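PDB 2OKX: rhamnosidase B, which probably hydrolyses terminal alpha-L-rhamnose residues from glycosides, with inversion of the anomeric configuration, as a family GH78 alpha-L-rhamnosidase. Local coordinates for residues L417-L421 and L521-Y525; D436-D442 and R506-V512; F453-A459 and C490-S496; S210-V214 and L429-E433. One frame throughout, in Å; residues are numbered along the deposited sequence.

Contact 1 (L417-L421 and L521-Y525); sequences LNAIL and LHEIY. With CA (calcium ion), chain C.
Ala419 sets its CB against the branched end of Leu521, 3.6 Å from CD2 of that leucine, on the dry side of the contact. Beside this pair Ile420 and Ile524 bring their CG2 methyls to 3.7 Å, the two side chains passing at a slant. Ile524 can offer that methyl because its CG1 swings anti to the backbone N (chi1 175°), leaving CG2 to face the 3-10 turn 418-420. The backbone adds only a modest link. Ala419 O receives a weak hydrogen bond from Ile524 N, 3.0 Å long and bent to 134° at the hydrogen, together with a CA-H...O contact from Glu523 CA at 3.2 Å.

The other flank is made of water and metal instead of methyl groups. His522 O binds the calcium ion at 2.6 Å, three waters also bind it, and Val423 O is another ligand. Water 1 donates to Asn418 O (2.8 Å), while water 2 spans the gap by donating to Leu421 O (2.9 Å) and Glu523 OE1 (3.0 Å). Glu523 is further held by a salt bridge to Lys202 and by Tyr204. Segment 417-421 therefore reaches the ion through water, as a second shell. Calcium would be expected to polarise its waters, so the metal probably ties the turn to the strand where His522 and Glu523 both face Glu454, a classic beta bulge, which points to a structural site.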
loop_
_atom_site.group_PDB
_atom_site.type_symbol
_atom_site.label_atom_id
_atom_site.label_comp_id
_atom_site.label_asym_id
_atom_site.label_seq_id
_atom_site.Cartn_x
_atom_site.Cartn_y
_atom_site.Cartn_z
ATOM N N LEU A 417 29.739 1.339 12.079
ATOM C CA LEU A 417 28.856 2.498 12.181
ATOM C C LEU A 417 29.060 3.457 11.008
ATOM O O LEU A 417 28.129 4.140 10.592
ATOM C CB LEU A 417 29.082 3.232 13.508
ATOM C CG LEU A 417 28.826 2.401 14.769
ATOM C CD1 LEU A 417 28.972 3.289 15.994
ATOM C CD2 LEU A 417 27.431 1.787 14.720
ATOM N N ASN A 418 30.278 3.501 10.471
ATOM C CA ASN A 418 30.581 4.380 9.342
ATOM C C ASN A 418 29.666 4.093 8.160
ATOM O O ASN A 418 29.446 4.957 7.311
ATOM C CB ASN A 418 32.034 4.192 8.885
ATOM C CG ASN A 418 33.046 4.722 9.886
ATOM O OD1 ASN A 418 34.233 4.388 9.818
ATOM N ND2 ASN A 418 32.590 5.561 10.808
ATOM N N ALA A 419 29.139 2.873 8.101
ATOM C CA ALA A 419 28.268 2.476 7.003
ATOM C C ALA A 419 26.985 3.298 6.901
ATOM O O ALA A 419 26.400 3.405 5.825
ATOM C CB ALA A 419 27.927 0.987 7.123
ATOM N N ILE A 420 26.545 3.882 8.009
ATOM C CA ILE A 420 25.316 4.669 7.980
ATOM C C ILE A 420 25.555 6.162 8.168
ATOM O O ILE A 420 24.606 6.922 8.343
ATOM C CB ILE A 420 24.335 4.216 9.072
ATOM C CG1 ILE A 420 24.978 4.399 10.451
ATOM C CG2 ILE A 420 23.938 2.765 8.840
ATOM C CD1 ILE A 420 23.991 4.340 11.608
ATOM N N LEU A 421 26.819 6.574 8.126
ATOM C CA LEU A 421 27.183 7.977 8.309
ATOM C C LEU A 421 27.709 8.620 7.028
ATOM O O LEU A 421 28.388 7.975 6.228
ATOM C CB LEU A 421 28.253 8.098 9.402
ATOM C CG LEU A 421 27.868 7.607 10.803
ATOM C CD1 LEU A 421 29.069 7.692 11.728
ATOM C CD2 LEU A 421 26.719 8.449 11.345
ATOM N N LEU A 521 31.519 -1.218 3.328
ATOM C CA LEU A 521 30.255 -0.548 3.070
ATOM C C LEU A 521 30.465 0.955 3.231
ATOM O O LEU A 521 30.660 1.450 4.344
ATOM C CB LEU A 521 29.188 -1.072 4.038
ATOM C CG LEU A 521 27.730 -0.634 3.851
ATOM C CD1 LEU A 521 27.304 -0.785 2.395
ATOM C CD2 LEU A 521 26.840 -1.480 4.757
ATOM N N HIS A 522 30.458 1.672 2.110
ATOM C CA HIS A 522 30.648 3.117 2.126
ATOM C C HIS A 522 29.405 3.835 2.623
ATOM O O HIS A 522 29.503 4.863 3.289
ATOM C CB HIS A 522 31.036 3.628 0.736
ATOM C CG HIS A 522 32.457 3.331 0.369
ATOM N ND1 HIS A 522 32.873 2.088 -0.053
ATOM C CD2 HIS A 522 33.569 4.102 0.420
ATOM C CE1 HIS A 522 34.180 2.103 -0.245
ATOM N NE2 HIS A 522 34.627 3.313 0.035
ATOM N N GLU A 523 28.239 3.299 2.286
ATOM C CA GLU A 523 26.979 3.869 2.741
ATOM C C GLU A 523 25.764 3.035 2.366
ATOM O O GLU A 523 25.730 2.386 1.318
ATOM C CB GLU A 523 26.789 5.295 2.216
ATOM C CG GLU A 523 26.835 5.450 0.709
ATOM C CD GLU A 523 26.628 6.893 0.283
ATOM O OE1 GLU A 523 27.221 7.784 0.922
ATOM O OE2 GLU A 523 25.881 7.142 -0.688
ATOM N N ILE A 524 24.786 3.041 3.264
ATOM C CA ILE A 524 23.520 2.350 3.074
ATOM C C ILE A 524 22.532 3.442 3.476
ATOM O O ILE A 524 22.712 4.107 4.501
ATOM C CB ILE A 524 23.403 1.091 3.986
ATOM C CG1 ILE A 524 22.013 0.462 3.849
ATOM C CG2 ILE A 524 23.680 1.448 5.427
ATOM C CD1 ILE A 524 21.696 -0.068 2.457
ATOM N N TYR A 525 21.511 3.654 2.657
ATOM C CA TYR A 525 20.553 4.718 2.928
ATOM C C TYR A 525 19.261 4.475 2.171
ATOM O O TYR A 525 19.104 3.459 1.494
ATOM C CB TYR A 525 21.138 6.046 2.452
ATOM C CG TYR A 525 21.516 6.007 0.983
ATOM C CD1 TYR A 525 22.780 5.576 0.574
ATOM C CD2 TYR A 525 20.580 6.324 -0.003
ATOM C CE1 TYR A 525 23.101 5.457 -0.784
ATOM C CE2 TYR A 525 20.887 6.207 -1.355
ATOM C CZ TYR A 525 22.148 5.772 -1.739
ATOM O OH TYR A 525 22.436 5.642 -3.078
HETATM CA CA CA C . 30.946 7.006 3.063
HETATM O O HOH W 1 30.887 6.155 5.215
HETATM O O HOH W 2 28.911 8.072 3.405
HETATM O O HOH W 3 33.017 5.885 2.592
#

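Contact 2 (D436-D442 and R506-V512); sequences DCELVID and RYLFLTV
Asp442 OD1 is gripped twice: by Arg506 NE across the contact, at 2.9 Å and nearly straight (177° at the hydrogen), and by Gly444 N just beyond the strand. Arg506 NH2 meets Asp442 OD2 at 3.0 Å on its syn lone pair, completing a side-on salt bridge whose carboxylate and guanidinium planes are 28° apart. Extended from CG to NE, the arginine also carries its CG over the centre of the Tyr507 ring, and its NH1 goes on to Asp835. An alanine in place of Arg506 is likely to leave both Asp442 and Asp835 without their cationic mate and to take away the methylene that lies over the tyrosine ring.

Further along, Val440 CG2 lies over one face of Phe509, 4.0 Å from the ring centroid, while Glu438 brings its CD to the ring edge, 3.6 Å from CD2. Glu438 OE1 is salt-bridged to Arg404 and takes a water that links it to Thr511 OG1. On the opposite face Leu508 and Leu510 pack against strand 520-528. Six backbone bonds, the shortest Leu510 N to Leu439 O at 2.7 Å, join Cys437-Val512, Leu439-Leu510 and Ile441-Leu508: regular antiparallel pairing, as in the face-to-face sheets of a concanavalin-like beta-sandwich.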
loop_
_atom_site.group_PDB
_atom_site.type_symbol
_atom_site.label_atom_id
_atom_site.label_comp_id
_atom_site.label_asym_id
_atom_site.label_seq_id
_atom_site.Cartn_x
_atom_site.Cartn_y
_atom_site.Cartn_z
ATOM N N ASP A 436 27.075 -16.041 7.390
ATOM C CA ASP A 436 26.916 -14.753 6.727
ATOM C C ASP A 436 26.922 -13.620 7.757
ATOM O O ASP A 436 26.789 -13.858 8.956
ATOM C CB ASP A 436 25.593 -14.726 5.961
ATOM C CG ASP A 436 25.428 -15.916 5.029
ATOM O OD1 ASP A 436 24.270 -16.280 4.742
ATOM O OD2 ASP A 436 26.452 -16.478 4.576
ATOM N N CYS A 437 27.058 -12.389 7.276
ATOM C CA CYS A 437 27.075 -11.225 8.153
ATOM C C CYS A 437 25.772 -10.449 8.014
ATOM O O CYS A 437 25.501 -9.872 6.967
ATOM C CB CYS A 437 28.246 -10.305 7.800
ATOM S SG CYS A 437 28.373 -8.841 8.859
ATOM N N GLU A 438 24.972 -10.442 9.075
ATOM C CA GLU A 438 23.701 -9.729 9.054
ATOM C C GLU A 438 23.755 -8.425 9.847
ATOM O O GLU A 438 24.108 -8.416 11.024
ATOM C CB GLU A 438 22.593 -10.605 9.634
ATOM C CG GLU A 438 21.274 -9.859 9.847
ATOM C CD GLU A 438 20.328 -10.618 10.753
ATOM O OE1 GLU A 438 19.713 -11.604 10.291
ATOM O OE2 GLU A 438 20.211 -10.232 11.935
ATOM N N LEU A 439 23.403 -7.330 9.190
ATOM C CA LEU A 439 23.364 -6.024 9.834
ATOM C C LEU A 439 21.909 -5.578 9.899
ATOM O O LEU A 439 21.198 -5.668 8.903
ATOM C CB LEU A 439 24.137 -4.993 9.010
ATOM C CG LEU A 439 25.609 -4.698 9.298
ATOM C CD1 LEU A 439 26.414 -5.971 9.354
ATOM C CD2 LEU A 439 26.129 -3.760 8.216
ATOM N N VAL A 440 21.458 -5.120 11.063
ATOM C CA VAL A 440 20.096 -4.603 11.174
ATOM C C VAL A 440 20.271 -3.095 11.287
ATOM O O VAL A 440 20.776 -2.589 12.291
ATOM C CB VAL A 440 19.342 -5.144 12.410
ATOM C CG1 VAL A 440 17.980 -4.459 12.523
ATOM C CG2 VAL A 440 19.130 -6.648 12.269
ATOM N N ILE A 441 19.881 -2.397 10.228
ATOM C CA ILE A 441 20.002 -0.949 10.138
ATOM C C ILE A 441 18.680 -0.310 10.543
ATOM O O ILE A 441 17.646 -0.642 9.978
ATOM C CB ILE A 441 20.320 -0.527 8.682
ATOM C CG1 ILE A 441 21.579 -1.250 8.186
ATOM C CG2 ILE A 441 20.480 0.975 8.592
ATOM C CD1 ILE A 441 22.807 -0.967 8.996
ATOM N N ASP A 442 18.719 0.604 11.507
ATOM C CA ASP A 442 17.505 1.282 11.971
ATOM C C ASP A 442 17.428 2.690 11.393
ATOM O O ASP A 442 18.273 3.537 11.688
ATOM C CB ASP A 442 17.498 1.359 13.505
ATOM C CG ASP A 442 16.196 1.925 14.068
ATOM O OD1 ASP A 442 15.297 2.307 13.285
ATOM O OD2 ASP A 442 16.076 1.986 15.309
ATOM N N ARG A 506 11.051 0.351 8.598
ATOM C CA ARG A 506 11.850 1.138 9.523
ATOM C C ARG A 506 13.205 0.460 9.705
ATOM O O ARG A 506 14.235 1.124 9.748
ATOM C CB ARG A 506 11.181 1.275 10.900
ATOM C CG ARG A 506 12.163 1.804 11.945
ATOM C CD ARG A 506 11.544 2.257 13.273
ATOM N NE ARG A 506 12.611 2.571 14.227
ATOM C CZ ARG A 506 12.429 2.933 15.497
ATOM N NH1 ARG A 506 11.210 3.048 16.005
ATOM N NH2 ARG A 506 13.482 3.148 16.276
ATOM N N TYR A 507 13.196 -0.866 9.806
ATOM C CA TYR A 507 14.425 -1.631 10.020
ATOM C C TYR A 507 14.814 -2.410 8.773
ATOM O O TYR A 507 13.982 -3.082 8.176
ATOM C CB TYR A 507 14.233 -2.616 11.174
ATOM C CG TYR A 507 13.697 -1.970 12.432
ATOM C CD1 TYR A 507 14.560 -1.415 13.383
ATOM C CD2 TYR A 507 12.326 -1.916 12.671
ATOM C CE1 TYR A 507 14.063 -0.824 14.550
ATOM C CE2 TYR A 507 11.820 -1.330 13.827
ATOM C CZ TYR A 507 12.690 -0.790 14.762
ATOM O OH TYR A 507 12.178 -0.248 15.917
ATOM N N LEU A 508 16.084 -2.325 8.392
ATOM C CA LEU A 508 16.561 -3.035 7.217
ATOM C C LEU A 508 17.561 -4.122 7.578
ATOM O O LEU A 508 18.602 -3.856 8.184
ATOM C CB LEU A 508 17.220 -2.062 6.235
ATOM C CG LEU A 508 17.703 -2.663 4.908
ATOM C CD1 LEU A 508 16.504 -3.052 4.051
ATOM C CD2 LEU A 508 18.559 -1.648 4.164
ATOM N N PHE A 509 17.233 -5.356 7.226
ATOM C CA PHE A 509 18.152 -6.458 7.462
ATOM C C PHE A 509 19.031 -6.484 6.219
ATOM O O PHE A 509 18.543 -6.745 5.121
ATOM C CB PHE A 509 17.408 -7.793 7.583
ATOM C CG PHE A 509 16.763 -8.011 8.920
ATOM C CD1 PHE A 509 15.590 -7.346 9.264
ATOM C CD2 PHE A 509 17.337 -8.881 9.842
ATOM C CE1 PHE A 509 14.996 -7.547 10.516
ATOM C CE2 PHE A 509 16.753 -9.090 11.093
ATOM C CZ PHE A 509 15.581 -8.420 11.430
ATOM N N LEU A 510 20.316 -6.182 6.384
ATOM C CA LEU A 510 21.244 -6.189 5.259
ATOM C C LEU A 510 22.173 -7.359 5.531
ATOM O O LEU A 510 22.971 -7.319 6.465
ATOM C CB LEU A 510 22.034 -4.876 5.199
ATOM C CG LEU A 510 22.912 -4.697 3.956
ATOM C CD1 LEU A 510 22.027 -4.525 2.727
ATOM C CD2 LEU A 510 23.815 -3.491 4.128
ATOM N N THR A 511 22.056 -8.410 4.727
ATOM C CA THR A 511 22.867 -9.600 4.942
ATOM C C THR A 511 23.847 -9.858 3.803
ATOM O O THR A 511 23.461 -9.951 2.634
ATOM C CB THR A 511 21.953 -10.816 5.164
ATOM O OG1 THR A 511 20.952 -10.475 6.135
ATOM C CG2 THR A 511 22.743 -11.998 5.690
ATOM N N VAL A 512 25.125 -9.958 4.168
ATOM C CA VAL A 512 26.206 -10.172 3.211
ATOM C C VAL A 512 26.632 -11.636 3.245
ATOM O O VAL A 512 26.965 -12.164 4.306
ATOM C CB VAL A 512 27.416 -9.272 3.557
ATOM C CG1 VAL A 512 28.502 -9.405 2.490
ATOM C CG2 VAL A 512 26.958 -7.820 3.680
HETATM O O HOH W 4 19.461 -12.107 7.663
#

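Contact 3 (F453-A459 and C490-S496); sequences FELEAPA and CREGRQS
Glu492 folds back to hold the end of the opposite segment by an unusual route: Ala459 N donates to its OE1 at 2.8 Å, approaching from above the carboxylate, 52° out of its plane. The bend at chi2 turns the glutamate toward Pro458 and Ala459 after its CG has set out anti to the backbone N. Next along the chain, Gly493 has a positive phi of 94°, where a side chain would be jammed against the preceding carbonyl oxygen. Its own O accepts Ala457 N at 3.1 Å, again from above the carbonyl plane.

From here the segments run as antiparallel strands of one sheet of the concanavalin-like domain, in which strand 450-457 lies between 493-498 and 520-528. Leu455 and Gln495 form the straighter of the two hydrogen-bonded pairs, each donor nearly in line with the carbonyl it meets, Gln495 N reaching Leu455 O at 2.8 Å. On the buried face, Leu455 CD1 rests 3.9 Å from Cys490 SG, which also touches the Ala457 methyl, and both Leu455 and Cys490 pack on Ile463.

The other face carries a salt-bridge network of Glu454, Arg494 and Glu456. Arg494 bends at chi3 and crosses Glu454 obliquely, its NH1 making a salt bridge with Glu454 OE1 at 2.7 Å. The contact is short but skewed: it reaches the anti side of the oxygen, and the two planes are 64° apart. Glu456 OE1 lies 3.5 Å from Arg494 NH2, a longer leg made doubtful by crowding around that oxygen, while Glu456 CG packs along Arg494 CB at 3.6 Å.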
loop_
_atom_site.group_PDB
_atom_site.type_symbol
_atom_site.label_atom_id
_atom_site.label_comp_id
_atom_site.label_asym_id
_atom_site.label_seq_id
_atom_site.Cartn_x
_atom_site.Cartn_y
_atom_site.Cartn_z
ATOM N N PHE A 453 22.826 1.990 -1.878
ATOM C CA PHE A 453 24.073 1.724 -1.184
ATOM C C PHE A 453 25.255 1.845 -2.133
ATOM O O PHE A 453 25.091 1.918 -3.351
ATOM C CB PHE A 453 24.067 0.322 -0.563
ATOM C CG PHE A 453 24.007 -0.796 -1.574
ATOM C CD1 PHE A 453 22.792 -1.376 -1.919
ATOM C CD2 PHE A 453 25.169 -1.265 -2.186
ATOM C CE1 PHE A 453 22.732 -2.412 -2.859
ATOM C CE2 PHE A 453 25.122 -2.299 -3.129
ATOM C CZ PHE A 453 23.901 -2.873 -3.464
ATOM N N GLU A 454 26.442 1.890 -1.547
ATOM C CA GLU A 454 27.691 1.957 -2.289
ATOM C C GLU A 454 28.649 1.117 -1.470
ATOM O O GLU A 454 28.710 1.250 -0.246
ATOM C CB GLU A 454 28.210 3.391 -2.399
ATOM C CG GLU A 454 29.563 3.478 -3.094
ATOM C CD GLU A 454 29.996 4.901 -3.377
ATOM O OE1 GLU A 454 31.164 5.093 -3.764
ATOM O OE2 GLU A 454 29.172 5.826 -3.222
ATOM N N LEU A 455 29.384 0.238 -2.137
ATOM C CA LEU A 455 30.304 -0.632 -1.427
ATOM C C LEU A 455 31.383 -1.212 -2.333
ATOM O O LEU A 455 31.331 -1.071 -3.555
ATOM C CB LEU A 455 29.516 -1.781 -0.781
ATOM C CG LEU A 455 28.657 -2.645 -1.723
ATOM C CD1 LEU A 455 29.546 -3.576 -2.547
ATOM C CD2 LEU A 455 27.669 -3.474 -0.904
ATOM N N GLU A 456 32.360 -1.855 -1.708
ATOM C CA GLU A 456 33.449 -2.522 -2.415
ATOM C C GLU A 456 33.366 -3.959 -1.932
ATOM O O GLU A 456 33.256 -4.196 -0.733
ATOM C CB GLU A 456 34.813 -1.959 -2.017
ATOM C CG GLU A 456 35.027 -0.504 -2.343
ATOM C CD GLU A 456 36.413 -0.036 -1.953
ATOM O OE1 GLU A 456 36.532 1.076 -1.404
ATOM O OE2 GLU A 456 37.386 -0.778 -2.198
ATOM N N ALA A 457 33.409 -4.915 -2.852
ATOM C CA ALA A 457 33.338 -6.312 -2.453
ATOM C C ALA A 457 33.846 -7.230 -3.548
ATOM O O ALA A 457 33.940 -6.837 -4.710
ATOM C CB ALA A 457 31.900 -6.684 -2.098
ATOM N N PRO A 458 34.196 -8.469 -3.183
ATOM C CA PRO A 458 34.690 -9.441 -4.162
ATOM C C PRO A 458 33.532 -9.786 -5.098
ATOM O O PRO A 458 32.362 -9.659 -4.718
ATOM C CB PRO A 458 35.083 -10.637 -3.297
ATOM C CG PRO A 458 35.415 -10.019 -1.974
ATOM C CD PRO A 458 34.339 -8.984 -1.810
ATOM N N ALA A 459 33.846 -10.224 -6.311
ATOM C CA ALA A 459 32.804 -10.588 -7.262
ATOM C C ALA A 459 32.003 -11.767 -6.722
ATOM O O ALA A 459 32.557 -12.684 -6.115
ATOM C CB ALA A 459 33.422 -10.948 -8.610
ATOM N N CYS A 490 27.217 -8.895 -6.300
ATOM C CA CYS A 490 28.316 -8.006 -6.660
ATOM C C CYS A 490 29.237 -8.346 -7.817
ATOM O O CYS A 490 29.557 -9.506 -8.065
ATOM C CB CYS A 490 29.200 -7.781 -5.439
ATOM S SG CYS A 490 28.352 -6.997 -4.064
ATOM N N ARG A 491 29.658 -7.299 -8.517
ATOM C CA ARG A 491 30.623 -7.440 -9.590
ATOM C C ARG A 491 31.887 -7.144 -8.789
ATOM O O ARG A 491 31.798 -6.829 -7.602
ATOM C CB ARG A 491 30.420 -6.381 -10.679
ATOM C CG ARG A 491 30.673 -4.945 -10.238
ATOM C CD ARG A 491 30.848 -4.040 -11.450
ATOM N NE ARG A 491 29.662 -4.061 -12.302
ATOM C CZ ARG A 491 28.590 -3.301 -12.105
ATOM N NH1 ARG A 491 28.557 -2.447 -11.088
ATOM N NH2 ARG A 491 27.540 -3.413 -12.911
ATOM N N GLU A 492 33.054 -7.230 -9.412
ATOM C CA GLU A 492 34.291 -6.980 -8.686
ATOM C C GLU A 492 34.542 -5.495 -8.415
ATOM O O GLU A 492 34.356 -4.659 -9.293
ATOM C CB GLU A 492 35.470 -7.562 -9.470
ATOM C CG GLU A 492 36.800 -7.507 -8.745
ATOM C CD GLU A 492 36.815 -8.350 -7.489
ATOM O OE1 GLU A 492 36.316 -9.494 -7.527
ATOM O OE2 GLU A 492 37.341 -7.875 -6.463
ATOM N N GLY A 493 34.952 -5.173 -7.189
ATOM C CA GLY A 493 35.264 -3.793 -6.848
ATOM C C GLY A 493 34.182 -2.932 -6.223
ATOM O O GLY A 493 33.243 -3.433 -5.602
ATOM N N ARG A 494 34.329 -1.618 -6.377
ATOM C CA ARG A 494 33.367 -0.672 -5.827
ATOM C C ARG A 494 32.196 -0.505 -6.779
ATOM O O ARG A 494 32.373 -0.466 -7.998
ATOM C CB ARG A 494 34.012 0.698 -5.581
ATOM C CG ARG A 494 33.012 1.713 -5.037
ATOM C CD ARG A 494 33.543 3.132 -4.953
ATOM N NE ARG A 494 34.610 3.289 -3.971
ATOM C CZ ARG A 494 34.699 4.311 -3.125
ATOM N NH1 ARG A 494 33.781 5.269 -3.126
ATOM N NH2 ARG A 494 35.721 4.386 -2.286
ATOM N N GLN A 495 30.999 -0.390 -6.216
ATOM C CA GLN A 495 29.798 -0.239 -7.021
ATOM C C GLN A 495 28.681 0.413 -6.213
ATOM O O GLN A 495 28.732 0.456 -4.985
ATOM C CB GLN A 495 29.349 -1.609 -7.527
ATOM C CG GLN A 495 29.045 -2.596 -6.416
ATOM C CD GLN A 495 29.493 -4.004 -6.748
ATOM O OE1 GLN A 495 30.605 -4.417 -6.400
ATOM N NE2 GLN A 495 28.637 -4.746 -7.434
ATOM N N SER A 496 27.681 0.928 -6.919
ATOM C CA SER A 496 26.542 1.579 -6.286
ATOM C C SER A 496 25.263 1.029 -6.891
ATOM O O SER A 496 25.239 0.628 -8.055
ATOM C CB SER A 496 26.593 3.091 -6.514
ATOM O OG SER A 496 27.770 3.642 -5.963
#

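Contact 4 (S210-V214 and L429-E433); sequences SLSRV and LPVFE
The ring of Phe432 lies beneath the aliphatic stem of Arg213, whose CB stands almost directly over the ring centre, 3.8 Å from the centroid and 12° off the normal, a CH-pi contact. The stem continues over the same residue, with Arg213 CD 3.7 Å from Phe432 CG. The chain then bends at chi3 (67°), so that the guanidinium leaves at 63° to the ring and is not stacked on it. Its polar end is held instead by a hydrogen bond from NH1 to Asp434 O and a salt bridge from NE to Glu408.

At the ring's edge, and in its plane, Leu211 CD2 comes within 3.7 Å of Phe432 CZ as the two side chains slide past each other in opposite directions. The other leucine branch, CD1, meets the Pro430 ring at CD, 3.8 Å away. A serine in place of Phe432 would probably open a gap under the Arg213 methylenes and leave the Leu211 CD2 methyl without its partner.

Across these two segments the adhesion is apolar, through methyl, methylene and aromatic groups. The arginine thus does double duty: its stem pins the irregular chain of 429-433 against strand 207-215, while its charge is probably balanced largely by Glu408.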
loop_
_atom_site.group_PDB
_atom_site.type_symbol
_atom_site.label_atom_id
_atom_site.label_comp_id
_atom_site.label_asym_id
_atom_site.label_seq_id
_atom_site.Cartn_x
_atom_site.Cartn_y
_atom_site.Cartn_z
ATOM N N SER A 210 22.012 -4.089 15.374
ATOM C CA SER A 210 22.736 -5.313 15.690
ATOM C C SER A 210 23.526 -5.860 14.517
ATOM O O SER A 210 23.350 -5.436 13.372
ATOM C CB SER A 210 21.755 -6.396 16.149
ATOM O OG SER A 210 20.893 -6.772 15.084
ATOM N N LEU A 211 24.408 -6.804 14.831
ATOM C CA LEU A 211 25.219 -7.488 13.838
ATOM C C LEU A 211 25.172 -8.939 14.288
ATOM O O LEU A 211 25.289 -9.226 15.476
ATOM C CB LEU A 211 26.662 -6.967 13.832
ATOM C CG LEU A 211 27.536 -7.556 12.712
ATOM C CD1 LEU A 211 28.690 -6.623 12.395
ATOM C CD2 LEU A 211 28.042 -8.923 13.122
ATOM N N SER A 212 24.974 -9.855 13.349
ATOM C CA SER A 212 24.893 -11.261 13.713
ATOM C C SER A 212 25.538 -12.148 12.668
ATOM O O SER A 212 25.649 -11.772 11.502
ATOM C CB SER A 212 23.426 -11.689 13.858
ATOM O OG SER A 212 22.715 -10.882 14.783
ATOM N N ARG A 213 25.975 -13.323 13.105
ATOM C CA ARG A 213 26.537 -14.306 12.191
ATOM C C ARG A 213 25.323 -15.191 11.945
ATOM O O ARG A 213 24.754 -15.744 12.887
ATOM C CB ARG A 213 27.658 -15.114 12.855
ATOM C CG ARG A 213 28.208 -16.231 11.961
ATOM C CD ARG A 213 29.441 -16.896 12.583
ATOM N NE ARG A 213 29.130 -17.648 13.796
ATOM C CZ ARG A 213 28.969 -18.969 13.839
ATOM N NH1 ARG A 213 29.091 -19.692 12.735
ATOM N NH2 ARG A 213 28.693 -19.569 14.989
ATOM N N VAL A 214 24.909 -15.316 10.691
ATOM C CA VAL A 214 23.721 -16.105 10.395
ATOM C C VAL A 214 23.856 -17.057 9.209
ATOM O O VAL A 214 24.818 -16.992 8.448
ATOM C CB VAL A 214 22.520 -15.170 10.119
ATOM C CG1 VAL A 214 22.369 -14.155 11.258
ATOM C CG2 VAL A 214 22.723 -14.443 8.795
ATOM N N LEU A 429 32.969 -4.552 7.243
ATOM C CA LEU A 429 32.210 -5.651 7.813
ATOM C C LEU A 429 33.084 -6.846 8.143
ATOM O O LEU A 429 33.985 -7.200 7.385
ATOM C CB LEU A 429 31.103 -6.083 6.847
ATOM C CG LEU A 429 29.801 -5.271 6.821
ATOM C CD1 LEU A 429 30.093 -3.787 6.815
ATOM C CD2 LEU A 429 28.989 -5.665 5.590
ATOM N N PRO A 430 32.831 -7.481 9.294
ATOM C CA PRO A 430 33.619 -8.646 9.683
ATOM C C PRO A 430 33.277 -9.818 8.774
ATOM O O PRO A 430 32.141 -9.950 8.308
ATOM C CB PRO A 430 33.179 -8.889 11.122
ATOM C CG PRO A 430 31.740 -8.469 11.096
ATOM C CD PRO A 430 31.816 -7.170 10.316
ATOM N N VAL A 431 34.270 -10.655 8.507
ATOM C CA VAL A 431 34.066 -11.832 7.680
ATOM C C VAL A 431 34.094 -13.026 8.621
ATOM O O VAL A 431 35.075 -13.240 9.333
ATOM C CB VAL A 431 35.187 -11.996 6.638
ATOM C CG1 VAL A 431 34.958 -13.264 5.831
ATOM C CG2 VAL A 431 35.225 -10.787 5.725
ATOM N N PHE A 432 33.007 -13.787 8.644
ATOM C CA PHE A 432 32.931 -14.957 9.504
ATOM C C PHE A 432 33.413 -16.175 8.728
ATOM O O PHE A 432 33.155 -16.300 7.530
ATOM C CB PHE A 432 31.494 -15.169 9.985
ATOM C CG PHE A 432 30.973 -14.042 10.831
ATOM C CD1 PHE A 432 29.881 -13.287 10.412
ATOM C CD2 PHE A 432 31.594 -13.718 12.036
ATOM C CE1 PHE A 432 29.415 -12.222 11.180
ATOM C CE2 PHE A 432 31.136 -12.655 12.811
ATOM C CZ PHE A 432 30.043 -11.906 12.380
ATOM N N GLU A 433 34.120 -17.068 9.409
ATOM C CA GLU A 433 34.631 -18.262 8.754
ATOM C C GLU A 433 33.487 -19.162 8.318
ATOM O O GLU A 433 33.522 -19.745 7.235
ATOM C CB GLU A 433 35.561 -19.035 9.686
ATOM C CG GLU A 433 36.257 -20.193 8.987
ATOM C CD GLU A 433 37.077 -21.042 9.929
ATOM O OE1 GLU A 433 36.485 -21.660 10.840
ATOM O OE2 GLU A 433 38.313 -21.091 9.756
#

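How the contacts relate
Along the chain segment 210-214 comes first, then 417-421, 429-433, 436-442, 453-459, 490-496, 506-512 and 521-525. Contacts 2 and 4 share one sheet, where strands 207-215 and 436-443 are neighbours; their centres lie 10 Å apart. Contacts 1 and 3 meet in a second sheet through strands 520-528 and 450-457, with centres 14 Å apart. Contact 1 bridges the layers: Leu521 packs on Leu510 and Leu439 of contact 2, and on Leu429 of contact 4. Contacts 2 and 3, 17 Å between centres, do not touch. Strand 207-215, distant in sequence, thus adds to a probable sandwich built largely from the concanavalin-like range, with the calcium bound at His522 of strand 520-528.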